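Local coordinates for protein methylmalonyl-CoA carboxyltransferase 12S subunit (Propionibacterium freudenreichii, PDB 1ON3) that transfers the carboxyl group of methylmalonyl-CoA to the biotin of the 1.3S subunit, forming propanoyl-CoA, as the hexameric core of transcarboxylase, at residues Phe135-Gly140 with Tyr184-Thr189; Ile192-Thr195 with His199-Ile202; Ala319-Arg322 with Ser327-Ile330; Ala394-Thr399 with Arg421-Asp426; Ala444-Phe449 with Ala461-Lys466. All blocks are in the same frame, centred on the assembly; numbering follows the deposited sequence.

Interaction 1. Residues Phe135-Gly140 with Tyr184-Thr189; sequences FFYDSG and YSPALT. With MCA (methylmalonyl-coenzyme A), chain T.
In the N-terminal crotonase-like half of the subunit, a strand of the central sheet, 133-139, packs against the short helix 184-188, and the strand runs straight on into the coenzyme A site. Tyr-137 carries nearly all of the contact. Its ring is sandwiched: Pro-186 CG sits over the centre of one face, 3.6 Å from the centroid of the Tyr-137 ring and 13° off its normal, a CH-pi contact, while the ring of Phe-135 covers the opposite face, offset toward the rim. With CG set anti to the carbonyl carbon (chi1 -65°), the ring reaches across to the start of the helix. There its hydroxyl donates a hydrogen bond, Tyr-137 OH to Ser-185 OG at 2.8 Å, the serine oxygen lying at the ring edge and in its plane. Ser-185 OG is also bonded to Asn-161 of helix 147-164, a second-shell link that fixes the acceptor. Thr-189 CG2 closes in on the same hydroxyl, 3.9 Å from Tyr-137 OH. A phenylalanine here would keep the two covered faces but would probably leave Ser-185 OG without its donor from the strand. Just past the strand's end, three residues after Tyr-137, the backbone carbonyl of Gly-140 faces methylmalonyl-CoA: Gly-140 O takes a bond from the adenine amine N6 at 3.0 Å and a weak one from the pantetheine NP1 at 3.2 Å.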
# COMPACT_ATOMS: atom_id res chain seq x y z
N PHE E 135 5.63 22.34 -25.13
CA PHE E 135 6.55 23.47 -25.04
C PHE E 135 7.15 23.85 -26.40
O PHE E 135 7.79 23.03 -27.05
CB PHE E 135 7.66 23.05 -24.06
CG PHE E 135 8.56 24.18 -23.60
CD1 PHE E 135 9.36 23.99 -22.48
CD2 PHE E 135 8.65 25.38 -24.29
CE1 PHE E 135 10.25 24.98 -22.05
CE2 PHE E 135 9.54 26.39 -23.86
CZ PHE E 135 10.34 26.18 -22.74
N PHE E 136 6.93 25.10 -26.83
CA PHE E 136 7.51 25.62 -28.07
C PHE E 136 8.82 26.32 -27.67
O PHE E 136 8.81 27.30 -26.92
CB PHE E 136 6.61 26.67 -28.75
CG PHE E 136 5.37 26.09 -29.41
CD1 PHE E 136 4.18 25.98 -28.71
CD2 PHE E 136 5.39 25.74 -30.76
CE1 PHE E 136 3.01 25.54 -29.35
CE2 PHE E 136 4.24 25.30 -31.40
CZ PHE E 136 3.04 25.20 -30.70
N TYR E 137 9.94 25.77 -28.16
CA TYR E 137 11.27 26.29 -27.88
C TYR E 137 11.73 27.21 -29.03
O TYR E 137 11.59 26.87 -30.19
CB TYR E 137 12.26 25.13 -27.77
CG TYR E 137 12.01 24.21 -26.59
CD1 TYR E 137 12.75 24.34 -25.43
CD2 TYR E 137 11.08 23.18 -26.68
CE1 TYR E 137 12.58 23.46 -24.36
CE2 TYR E 137 10.90 22.28 -25.62
CZ TYR E 137 11.65 22.42 -24.47
OH TYR E 137 11.49 21.54 -23.42
N ASP E 138 12.31 28.36 -28.69
CA ASP E 138 12.76 29.33 -29.68
C ASP E 138 13.67 30.20 -28.82
O ASP E 138 13.24 31.25 -28.33
CB ASP E 138 11.54 30.14 -30.16
CG ASP E 138 11.82 30.92 -31.43
OD1 ASP E 138 13.00 31.06 -31.78
OD2 ASP E 138 10.85 31.40 -32.07
N SER E 139 14.92 29.78 -28.64
CA SER E 139 15.81 30.50 -27.72
C SER E 139 17.31 30.44 -27.96
O SER E 139 17.84 29.48 -28.51
CB SER E 139 15.52 29.97 -26.30
OG SER E 139 16.53 30.31 -25.37
N GLY E 140 18.01 31.47 -27.49
CA GLY E 140 19.45 31.53 -27.60
C GLY E 140 20.14 30.85 -26.42
O GLY E 140 21.35 30.96 -26.25
N TYR E 184 18.93 19.93 -23.79
CA TYR E 184 18.67 18.76 -22.96
C TYR E 184 17.22 18.66 -22.47
O TYR E 184 16.74 17.57 -22.19
CB TYR E 184 19.66 18.71 -21.79
CG TYR E 184 21.08 18.40 -22.22
CD1 TYR E 184 22.14 19.25 -21.87
CD2 TYR E 184 21.37 17.26 -22.98
CE1 TYR E 184 23.45 18.97 -22.28
CE2 TYR E 184 22.67 16.97 -23.39
CZ TYR E 184 23.71 17.84 -23.04
OH TYR E 184 25.01 17.57 -23.46
N SER E 185 16.52 19.79 -22.37
CA SER E 185 15.12 19.76 -21.94
C SER E 185 14.32 18.99 -23.01
O SER E 185 13.58 18.05 -22.70
CB SER E 185 14.59 21.18 -21.73
OG SER E 185 13.25 21.16 -21.25
N PRO E 186 14.46 19.37 -24.30
CA PRO E 186 13.72 18.63 -25.33
C PRO E 186 14.09 17.13 -25.29
O PRO E 186 13.23 16.26 -25.45
CB PRO E 186 14.19 19.29 -26.62
CG PRO E 186 14.26 20.71 -26.22
CD PRO E 186 14.95 20.65 -24.85
N ALA E 187 15.36 16.85 -25.07
CA ALA E 187 15.82 15.46 -25.02
C ALA E 187 15.15 14.70 -23.89
O ALA E 187 14.96 13.50 -23.98
CB ALA E 187 17.35 15.41 -24.82
N LEU E 188 14.82 15.40 -22.81
CA LEU E 188 14.18 14.76 -21.66
C LEU E 188 12.65 14.67 -21.78
O LEU E 188 12.00 14.05 -20.95
CB LEU E 188 14.60 15.50 -20.38
CG LEU E 188 16.10 15.37 -20.00
CD1 LEU E 188 16.44 16.35 -18.88
CD2 LEU E 188 16.41 13.94 -19.56
N THR E 189 12.08 15.31 -22.81
CA THR E 189 10.63 15.22 -23.01
C THR E 189 10.45 13.93 -23.79
O THR E 189 11.42 13.21 -24.02
CB THR E 189 10.05 16.40 -23.86
OG1 THR E 189 10.60 16.36 -25.19
CG2 THR E 189 10.38 17.77 -23.19
C8 MCA T . 20.74 35.49 -27.91
N9 MCA T . 20.64 36.73 -27.26
C4 MCA T . 21.03 36.47 -25.96
C5 MCA T . 21.33 35.08 -25.92
N7 MCA T . 21.14 34.49 -27.16
N3 MCA T . 21.11 37.36 -24.89
C2 MCA T . 21.54 36.74 -23.73
N1 MCA T . 21.85 35.41 -23.58
C6 MCA T . 21.76 34.54 -24.66
N6 MCA T . 22.07 33.26 -24.47
C1' MCA T . 20.26 37.96 -27.71
C2' MCA T . 21.32 38.49 -28.67
O2' MCA T . 22.36 39.14 -27.98
C3' MCA T . 20.49 39.36 -29.58
O3' MCA T . 20.39 40.66 -29.03
C4' MCA T . 19.12 38.67 -29.68
O4' MCA T . 19.05 37.84 -28.46
C5' MCA T . 18.88 37.66 -30.87
O5' MCA T . 19.90 37.60 -31.51
P1 MCA T . 20.61 37.66 -32.70
O11 MCA T . 21.97 37.52 -32.56
O12 MCA T . 20.13 38.86 -33.02
O6 MCA T . 20.28 36.45 -33.75
P2 MCA T . 20.16 35.43 -34.60
O21 MCA T . 21.09 36.09 -35.38
O22 MCA T . 18.90 34.95 -34.99
O7 MCA T . 20.98 34.26 -33.86
CPB MCA T . 20.71 33.81 -32.78
CPA MCA T . 21.47 32.75 -32.01
CP7 MCA T . 22.53 33.72 -31.44
CP9 MCA T . 21.90 31.54 -32.88
CP8 MCA T . 20.51 32.21 -30.91
OP3 MCA T . 22.06 34.64 -30.75
CP6 MCA T . 23.56 33.26 -30.58
OP2 MCA T . 24.30 32.30 -31.00
NP2 MCA T . 23.73 33.86 -29.24
CP5 MCA T . 24.25 32.96 -28.26
CP4 MCA T . 24.31 31.59 -27.86
CP3 MCA T . 24.85 31.09 -26.61
OP1 MCA T . 26.11 31.60 -26.51
NP1 MCA T . 24.40 30.21 -25.52
CP2 MCA T . 25.40 30.08 -24.50
CP1 MCA T . 24.78 29.33 -23.40
P3 MCA T . 19.85 42.17 -29.41
O31 MCA T . 20.93 42.26 -30.44
O32 MCA T . 20.11 43.06 -28.23
O33 MCA T . 18.49 42.34 -30.05
S MCA T . 25.65 29.06 -22.17
CS1 MCA T . 24.27 28.31 -21.71
OS1 MCA T . 23.13 28.15 -22.22
CS2 MCA T . 24.58 27.01 -21.29
CS3 MCA T . 24.27 26.68 -20.05
CS4 MCA T . 25.15 25.71 -21.94
OS4 MCA T . 25.73 24.85 -21.28
OS5 MCA T . 24.97 25.62 -23.15

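Interaction 2. Residues Ile192-Thr195 with His199-Ile202; sequences IIMT and HMFI. With DXX (methylmalonic acid), chain U.
This is an apolar contact without hydrogen bonds, made where the chain leaves strand 191-195 of the N-terminal central sheet, turns, and enters the short, weakly bonded strand 199-201. The two strand segments are not paired: their axes stay 8.7 Å apart and their N-to-C directions differ by 126°, and side chains fill the distance between them. Met-194 does most of the reaching. Its CG is anti to the backbone N (chi1 -157°) and the chain stays extended beyond it, which carries the terminal methyl right up to the opposing backbone. Met-194 CE lies 3.7 Å from His-199 CA and equally far from Met-200 N, and 3.9 Å from Met-200 CB. Met-200 answers from the other strand, but its chain bends at the thioether (chi3 76°), and Met-200 CE meets the end of Ile-192, 4.3 Å from Ile-192 CD1. Ile-234 adds to the same cluster, and Ile-385 of the second subunit packs on Met-200. His-199 turns its imidazole elsewhere, with NE2 bonded to Asp-219. Just past the strand, Ile-202 O touches the bound methylmalonic acid, 3.3 Å from its CB, while Ile-202 N is bonded to Glu-380 of the second subunit. With methyl and thioether groups laid against carbon and backbone, the contact between the two segments rests on van der Waals packing and burial of apolar groups, not on directional bonds, ahead of a ligand-lining residue.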
# COMPACT_ATOMS: atom_id res chain seq x y z
N ILE E 192 10.21 15.10 -29.84
CA ILE E 192 10.68 16.39 -30.35
C ILE E 192 10.21 16.59 -31.79
O ILE E 192 10.51 15.76 -32.65
CB ILE E 192 12.22 16.51 -30.35
CG1 ILE E 192 12.76 16.42 -28.92
CG2 ILE E 192 12.62 17.84 -30.99
CD1 ILE E 192 14.30 16.37 -28.86
N ILE E 193 9.47 17.68 -32.03
CA ILE E 193 9.01 18.05 -33.37
C ILE E 193 9.86 19.26 -33.68
O ILE E 193 9.85 20.23 -32.92
CB ILE E 193 7.53 18.49 -33.39
CG1 ILE E 193 6.63 17.33 -32.99
CG2 ILE E 193 7.15 18.95 -34.80
CD1 ILE E 193 5.24 17.80 -32.55
N MET E 194 10.59 19.22 -34.79
CA MET E 194 11.48 20.30 -35.18
C MET E 194 11.13 20.85 -36.56
O MET E 194 11.01 20.08 -37.51
CB MET E 194 12.91 19.75 -35.18
CG MET E 194 13.99 20.75 -35.02
SD MET E 194 15.59 19.96 -34.73
CE MET E 194 16.62 21.36 -35.22
N THR E 195 10.97 22.17 -36.67
CA THR E 195 10.64 22.76 -37.97
C THR E 195 11.91 22.98 -38.79
O THR E 195 13.02 22.91 -38.25
CB THR E 195 9.96 24.13 -37.84
OG1 THR E 195 10.93 25.09 -37.41
CG2 THR E 195 8.81 24.07 -36.83
N HIS E 199 17.05 25.17 -35.28
CA HIS E 199 18.39 24.63 -35.16
C HIS E 199 18.61 24.27 -33.70
O HIS E 199 18.12 24.95 -32.79
CB HIS E 199 19.45 25.63 -35.65
CG HIS E 199 19.34 25.95 -37.11
ND1 HIS E 199 18.53 26.96 -37.60
CD2 HIS E 199 19.85 25.32 -38.20
CE1 HIS E 199 18.55 26.94 -38.92
NE2 HIS E 199 19.34 25.95 -39.31
N MET E 200 19.33 23.19 -33.47
CA MET E 200 19.58 22.71 -32.12
C MET E 200 20.98 22.10 -32.07
O MET E 200 21.39 21.41 -32.99
CB MET E 200 18.52 21.65 -31.78
CG MET E 200 18.66 20.99 -30.43
SD MET E 200 17.10 20.15 -29.98
CE MET E 200 17.17 18.66 -31.01
N PHE E 201 21.72 22.38 -31.00
CA PHE E 201 23.06 21.83 -30.84
C PHE E 201 23.62 22.15 -29.46
O PHE E 201 23.19 23.11 -28.81
CB PHE E 201 24.00 22.36 -31.94
CG PHE E 201 23.86 23.83 -32.22
CD1 PHE E 201 24.19 24.77 -31.25
CD2 PHE E 201 23.40 24.27 -33.46
CE1 PHE E 201 24.06 26.14 -31.51
CE2 PHE E 201 23.26 25.63 -33.73
CZ PHE E 201 23.59 26.57 -32.75
N ILE E 202 24.55 21.32 -29.00
CA ILE E 202 25.15 21.54 -27.70
C ILE E 202 26.25 22.59 -27.87
O ILE E 202 26.36 23.51 -27.07
CB ILE E 202 25.75 20.24 -27.12
CG1 ILE E 202 24.61 19.30 -26.69
CG2 ILE E 202 26.64 20.56 -25.92
CD1 ILE E 202 23.51 19.99 -25.86
C1 DXX U . 29.09 27.14 -25.70
O1 DXX U . 29.19 28.33 -25.13
CA DXX U . 28.01 26.85 -26.19
CB DXX U . 27.37 26.09 -25.20
C DXX U . 27.41 27.12 -27.46
O DXX U . 28.24 27.05 -28.39
O2 DXX U . 26.20 27.39 -27.63

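Interaction 3. Residues Ala319-Arg322 with Ser327-Ile330; sequences AFAR and SVGI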
# COMPACT_ATOMS: atom_id res chain seq x y z
N ALA E 319 5.53 3.26 -35.47
CA ALA E 319 4.42 4.15 -35.79
C ALA E 319 3.21 3.98 -34.88
O ALA E 319 2.93 2.89 -34.40
CB ALA E 319 3.99 3.92 -37.25
N PHE E 320 2.51 5.08 -34.66
CA PHE E 320 1.29 5.03 -33.86
C PHE E 320 0.14 4.78 -34.84
O PHE E 320 0.14 5.31 -35.96
CB PHE E 320 1.04 6.36 -33.14
CG PHE E 320 1.89 6.57 -31.93
CD1 PHE E 320 2.75 7.66 -31.85
CD2 PHE E 320 1.81 5.70 -30.85
CE1 PHE E 320 3.51 7.89 -30.69
CE2 PHE E 320 2.57 5.92 -29.70
CZ PHE E 320 3.42 7.01 -29.61
N ALA E 321 -0.83 3.98 -34.43
CA ALA E 321 -1.98 3.71 -35.27
C ALA E 321 -3.11 3.30 -34.36
O ALA E 321 -2.99 3.37 -33.13
CB ALA E 321 -1.67 2.59 -36.24
N ARG E 322 -4.20 2.85 -34.96
CA ARG E 322 -5.33 2.41 -34.17
C ARG E 322 -5.95 1.15 -34.72
O ARG E 322 -5.95 0.91 -35.94
CB ARG E 322 -6.39 3.51 -34.09
CG ARG E 322 -6.01 4.68 -33.17
CD ARG E 322 -7.10 5.73 -33.15
NE ARG E 322 -6.67 6.92 -32.43
CZ ARG E 322 -6.20 8.03 -32.99
NH1 ARG E 322 -6.08 8.12 -34.31
NH2 ARG E 322 -5.84 9.05 -32.22
N SER E 327 -5.56 3.18 -29.57
CA SER E 327 -4.19 3.55 -29.90
C SER E 327 -3.27 2.35 -29.69
O SER E 327 -3.38 1.65 -28.68
CB SER E 327 -3.65 4.68 -28.99
OG SER E 327 -4.29 5.93 -29.22
N VAL E 328 -2.40 2.11 -30.67
CA VAL E 328 -1.40 1.04 -30.58
C VAL E 328 -0.09 1.56 -31.16
O VAL E 328 -0.08 2.50 -31.96
CB VAL E 328 -1.79 -0.26 -31.39
CG1 VAL E 328 -3.08 -0.85 -30.85
CG2 VAL E 328 -1.90 0.06 -32.88
N GLY E 329 1.01 0.95 -30.74
CA GLY E 329 2.32 1.31 -31.26
C GLY E 329 2.80 0.12 -32.07
O GLY E 329 2.83 -1.01 -31.58
N ILE E 330 3.18 0.35 -33.32
CA ILE E 330 3.64 -0.73 -34.19
C ILE E 330 5.14 -0.65 -34.40
O ILE E 330 5.67 0.42 -34.66
CB ILE E 330 2.93 -0.66 -35.57
CG1 ILE E 330 1.42 -0.87 -35.37
CG2 ILE E 330 3.51 -1.71 -36.52
CD1 ILE E 330 0.60 -0.75 -36.61
O HOH W 1 -6.65 6.82 -29.58
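The Phe-320 ring has Val-328 O at its edge, near the ring plane, with Phe-320 CD2 3.9 Å from that oxygen; the ring itself meets Phe-353 of helix 344-359. The Arg-322 guanidinium holds a water at its edge and in plane, accepting from Arg-322 NE at 2.9 Å and donating on to Ser-327 OG. The water thus bridges a pair whose own atoms, Arg-322 NE and Ser-327 OG, are 4.1 Å apart. Phe-254 makes a cation-pi contact with this arginine, Ser-253 takes its NH2, and the backbone oxygen of Phe-254 is bonded to Ser-327 OG. All of this belongs to the antiparallel beta hairpin 316-323/326-333 in the C-terminal central sheet. Ala-319 with Ile-330 and Ala-321 with Val-328 are hydrogen-bonded pairs; Phe-320 with Gly-329 and Arg-322 with Ser-327 are non-hydrogen-bonded ones. The straightest of the four bonds is Ile-330 N to Ala-319 O, 2.8 Å and 172° at the hydrogen. On the face opposite Phe-320 and Arg-322, Ala-321 CB lies 4.1 Å from Ile-330 CD1. Val-328 CG2, placed between its own backbone N and carbonyl carbon, approaches Ala-321 O at 3.5 Å.

Interaction 4. Residues Ala394-Thr399 with Arg421-Asp426; sequences AYSEAT and RDLGAD
Leu-423, packed on Ser-396 and Tyr-395, joins the end of helix 384-397 to the loop before strand 427-430 of the C-terminal central sheet; the second subunit packs on Ser-396 and Leu-423. The loop opens with a 3-10 turn at Arg-421 and Asp-422, closed by a bond from Gly-424 N to Arg-421 O at 2.9 Å. Arg-421 points off to a salt bridge with Asp-487, its guanidinium edge meeting Asp-426 O in plane, and Asp-422 pairs with Lys-156 of the second subunit. Leu-423 then lays its branch point and one methyl against the serine hydroxyl: Leu-423 CG is 3.4 Å and Leu-423 CD2 3.5 Å from Ser-396 OG. That hydroxyl sits anti to its own carbonyl carbon (chi1 -58°) and is bonded back to Leu-392 O one helical turn earlier, which satisfies it although its neighbours here are carbons. The same methyl also touches the base of the tyrosine, Tyr-395 CB to Leu-423 CD2 being 4.2 Å, while the phenol runs on to Gln-366. Gly-424 follows with a positive phi of 94°, where a side chain would jam against the preceding carbonyl. At the far end, Asp-426 accepts from Lys-402 N and pairs with Lys-509. Leu-423 O points at Tyr-395 O, 3.7 Å away, the tyrosine carbonyl lying across that line; both, with Ala-398 O, are bonded to Lys-402 NZ, whose positive charge probably offsets their mutual repulsion and ties helix end and loop together.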
# COMPACT_ATOMS: atom_id res chain seq x y z
N ALA E 394 13.61 -3.33 -22.97
CA ALA E 394 12.34 -2.63 -23.08
C ALA E 394 11.15 -3.57 -23.19
O ALA E 394 10.16 -3.41 -22.48
CB ALA E 394 12.36 -1.66 -24.27
N TYR E 395 11.23 -4.55 -24.08
CA TYR E 395 10.12 -5.49 -24.21
C TYR E 395 9.93 -6.35 -22.95
O TYR E 395 8.79 -6.53 -22.49
CB TYR E 395 10.32 -6.38 -25.44
CG TYR E 395 9.84 -5.74 -26.72
CD1 TYR E 395 10.70 -5.58 -27.80
CD2 TYR E 395 8.51 -5.33 -26.86
CE1 TYR E 395 10.26 -5.02 -28.99
CE2 TYR E 395 8.06 -4.77 -28.06
CZ TYR E 395 8.94 -4.62 -29.11
OH TYR E 395 8.52 -4.06 -30.29
N SER E 396 11.02 -6.88 -22.39
CA SER E 396 10.91 -7.72 -21.18
C SER E 396 10.32 -6.97 -19.98
O SER E 396 9.68 -7.56 -19.13
CB SER E 396 12.27 -8.31 -20.78
OG SER E 396 12.84 -9.08 -21.84
N GLU E 397 10.56 -5.66 -19.91
CA GLU E 397 10.04 -4.86 -18.81
C GLU E 397 8.60 -4.42 -19.08
O GLU E 397 7.82 -4.19 -18.16
CB GLU E 397 10.91 -3.61 -18.62
CG GLU E 397 10.48 -2.73 -17.46
CD GLU E 397 10.72 -3.37 -16.10
OE1 GLU E 397 10.26 -2.80 -15.09
OE2 GLU E 397 11.38 -4.43 -16.03
N ALA E 398 8.25 -4.29 -20.35
CA ALA E 398 6.91 -3.82 -20.70
C ALA E 398 5.79 -4.71 -20.18
O ALA E 398 5.90 -5.94 -20.23
CB ALA E 398 6.79 -3.63 -22.22
N THR E 399 4.72 -4.09 -19.69
CA THR E 399 3.57 -4.83 -19.17
C THR E 399 2.28 -4.57 -19.97
O THR E 399 1.24 -5.16 -19.69
CB THR E 399 3.33 -4.52 -17.67
OG1 THR E 399 3.16 -3.11 -17.49
CG2 THR E 399 4.53 -5.00 -16.82
N ARG E 421 7.22 -14.94 -27.54
CA ARG E 421 6.51 -15.36 -26.32
C ARG E 421 7.38 -15.28 -25.07
O ARG E 421 6.90 -14.93 -23.99
CB ARG E 421 6.02 -16.80 -26.48
CG ARG E 421 5.43 -17.37 -25.21
CD ARG E 421 3.92 -17.31 -25.27
NE ARG E 421 3.43 -18.11 -26.39
CZ ARG E 421 2.24 -17.93 -26.95
NH1 ARG E 421 1.43 -16.98 -26.49
NH2 ARG E 421 1.88 -18.69 -27.98
N ASP E 422 8.65 -15.64 -25.22
CA ASP E 422 9.56 -15.65 -24.09
C ASP E 422 9.81 -14.27 -23.50
O ASP E 422 10.16 -14.16 -22.33
CB ASP E 422 10.85 -16.36 -24.49
CG ASP E 422 10.59 -17.81 -24.91
OD1 ASP E 422 10.05 -18.55 -24.07
OD2 ASP E 422 10.90 -18.18 -26.06
N LEU E 423 9.65 -13.21 -24.30
CA LEU E 423 9.82 -11.88 -23.74
C LEU E 423 8.46 -11.30 -23.34
O LEU E 423 8.29 -10.08 -23.20
CB LEU E 423 10.56 -10.95 -24.71
CG LEU E 423 12.09 -11.02 -24.55
CD1 LEU E 423 12.61 -12.32 -25.16
CD2 LEU E 423 12.74 -9.83 -25.24
N GLY E 424 7.48 -12.17 -23.16
CA GLY E 424 6.19 -11.71 -22.72
C GLY E 424 5.11 -11.39 -23.73
O GLY E 424 4.09 -10.84 -23.35
N ALA E 425 5.33 -11.71 -25.01
CA ALA E 425 4.29 -11.45 -26.00
C ALA E 425 3.07 -12.22 -25.50
O ALA E 425 3.17 -13.40 -25.14
CB ALA E 425 4.70 -11.97 -27.39
N ASP E 426 1.91 -11.56 -25.48
CA ASP E 426 0.69 -12.21 -25.01
C ASP E 426 0.07 -13.09 -26.09
O ASP E 426 -0.58 -14.09 -25.77
CB ASP E 426 -0.31 -11.16 -24.55
CG ASP E 426 0.22 -10.35 -23.40
OD1 ASP E 426 0.33 -10.91 -22.29
OD2 ASP E 426 0.53 -9.17 -23.61

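Interaction 5. Residues Ala444-Phe449 with Ala461-Lys466; sequences AANVIF and AMRAEK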
# COMPACT_ATOMS: atom_id res chain seq x y z
N ALA E 444 23.45 -23.59 -40.27
CA ALA E 444 23.43 -24.60 -39.23
C ALA E 444 24.11 -25.86 -39.76
O ALA E 444 25.11 -26.33 -39.20
CB ALA E 444 22.00 -24.92 -38.82
N ALA E 445 23.57 -26.39 -40.86
CA ALA E 445 24.08 -27.60 -41.51
C ALA E 445 25.60 -27.66 -41.59
O ALA E 445 26.20 -28.67 -41.25
CB ALA E 445 23.48 -27.72 -42.90
N ASN E 446 26.21 -26.57 -42.05
CA ASN E 446 27.66 -26.53 -42.18
C ASN E 446 28.39 -26.71 -40.87
O ASN E 446 29.56 -27.07 -40.86
CB ASN E 446 28.09 -25.23 -42.85
CG ASN E 446 27.66 -25.15 -44.31
OD1 ASN E 446 27.93 -26.07 -45.10
ND2 ASN E 446 26.98 -24.07 -44.67
N VAL E 447 27.71 -26.46 -39.76
CA VAL E 447 28.34 -26.60 -38.45
C VAL E 447 28.14 -27.98 -37.83
O VAL E 447 29.12 -28.64 -37.46
CB VAL E 447 27.83 -25.52 -37.46
CG1 VAL E 447 28.51 -25.69 -36.11
CG2 VAL E 447 28.12 -24.14 -38.02
N ILE E 448 26.89 -28.44 -37.74
CA ILE E 448 26.60 -29.73 -37.13
C ILE E 448 26.64 -30.97 -38.03
O ILE E 448 26.61 -32.09 -37.53
CB ILE E 448 25.24 -29.71 -36.42
CG1 ILE E 448 24.13 -29.36 -37.41
CG2 ILE E 448 25.28 -28.70 -35.27
CD1 ILE E 448 22.74 -29.50 -36.84
N PHE E 449 26.71 -30.79 -39.35
CA PHE E 449 26.75 -31.92 -40.26
C PHE E 449 28.06 -31.93 -41.04
O PHE E 449 28.26 -32.74 -41.95
CB PHE E 449 25.57 -31.86 -41.23
CG PHE E 449 24.23 -31.82 -40.54
CD1 PHE E 449 23.35 -30.77 -40.77
CD2 PHE E 449 23.84 -32.84 -39.67
CE1 PHE E 449 22.10 -30.73 -40.14
CE2 PHE E 449 22.60 -32.81 -39.03
CZ PHE E 449 21.73 -31.75 -39.27
N ALA E 461 25.08 -33.72 -52.33
CA ALA E 461 23.77 -34.33 -52.13
C ALA E 461 23.49 -34.47 -50.63
O ALA E 461 22.35 -34.32 -50.19
CB ALA E 461 23.73 -35.70 -52.80
N MET E 462 24.53 -34.76 -49.86
CA MET E 462 24.38 -34.92 -48.42
C MET E 462 24.04 -33.57 -47.81
O MET E 462 23.16 -33.48 -46.96
CB MET E 462 25.67 -35.46 -47.79
CG MET E 462 25.59 -35.73 -46.28
SD MET E 462 24.27 -36.89 -45.85
CE MET E 462 25.08 -38.46 -46.15
N ARG E 463 24.74 -32.52 -48.25
CA ARG E 463 24.48 -31.19 -47.72
C ARG E 463 23.04 -30.76 -48.00
O ARG E 463 22.33 -30.32 -47.09
CB ARG E 463 25.45 -30.16 -48.30
CG ARG E 463 25.04 -28.73 -47.96
CD ARG E 463 26.03 -27.69 -48.43
NE ARG E 463 27.26 -27.69 -47.64
CZ ARG E 463 28.32 -28.45 -47.90
NH1 ARG E 463 28.31 -29.27 -48.95
NH2 ARG E 463 29.39 -28.39 -47.12
N ALA E 464 22.60 -30.87 -49.24
CA ALA E 464 21.23 -30.48 -49.60
C ALA E 464 20.22 -31.31 -48.80
O ALA E 464 19.16 -30.82 -48.42
CB ALA E 464 21.00 -30.66 -51.11
N GLU E 465 20.56 -32.57 -48.57
CA GLU E 465 19.71 -33.48 -47.80
C GLU E 465 19.55 -33.00 -46.34
O GLU E 465 18.44 -32.93 -45.81
CB GLU E 465 20.30 -34.89 -47.81
CG GLU E 465 19.80 -35.79 -46.67
CD GLU E 465 18.30 -36.01 -46.72
OE1 GLU E 465 17.74 -36.59 -45.75
OE2 GLU E 465 17.67 -35.62 -47.73
N LYS E 466 20.68 -32.68 -45.72
CA LYS E 466 20.69 -32.22 -44.33
C LYS E 466 20.07 -30.85 -44.15
O LYS E 466 19.37 -30.59 -43.17
CB LYS E 466 22.12 -32.23 -43.79
CG LYS E 466 22.67 -33.63 -43.61
CD LYS E 466 21.76 -34.42 -42.67
CE LYS E 466 22.21 -35.85 -42.50
NZ LYS E 466 21.37 -36.58 -41.49
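Helix 441-448 ends at Phe-449, the first residue to leave helical angles and also the N-cap position of the next helix, and side chains of this last turn meet helix 459-474. The Phe-449 ring is held on both faces. Lys-466 lays its aliphatic chain over one, crossing at about a right angle: Lys-466 CD stands 4.0 Å from the centroid of the Phe-449 ring and 11° off the normal, a CH-pi contact, and Lys-466 CB comes to 3.6 Å from Phe-449 CD1. A bend at chi2 (-57°) folds the lysine down onto the ring, and its ammonium end makes long, weak ion pairs with Glu-452 and Glu-469. Ile-448 CG1 sits over the centre of the opposite face, and Ala-445 CB lies in plane at the edge. Phe-73 of the second subunit meets Phe-449 edge-to-face. Replacing Phe-449 by an alanine would take the ring from under the lysine chain, and is likely to open a gap between the two helices and leave that chain free to turn. At the more open side of the contact, Asn-446 OD1 accepts from Arg-463: the bond from NE is 3.1 Å and nearly straight at 164°, lying in both the carbonyl plane and the guanidinium plane, while that from NH2 is weak at 3.4 Å. A kink at chi3 turns the guanidinium toward the amide. The arrangement is a helix-helix contact in the C-terminal carboxyltransferase half, on an arm far from the chain's centre, where helix 441-448 borders the second subunit close to a coenzyme A site: Ala-444 and Val-447 pack on Ile-144 of that subunit.

Overall arrangement
Interactions 1 and 2 sit side by side in the N-terminal half, centres 8 Å apart, touching where Pro-186 O meets Ile-192 CG1 at 3.5 Å; both reach the same sheet, and each ends on a ligand, methylmalonyl-CoA at Gly-140 and methylmalonic acid at Ile-202. Interactions 3 and 4 belong to the C-terminal half, their centres about 17 Å apart. Interaction 5 lies on the outlying arm, its centre about 57 Å from that of interaction 1, yet the side chain of Asn-446 is about 9 Å from a bound methylmalonyl-CoA. Assembly explains this: the coenzyme at Gly-140 is also bonded to Gly-413 of the second subunit, so a site draws on the N-terminal half of one chain and the C-terminal half of another.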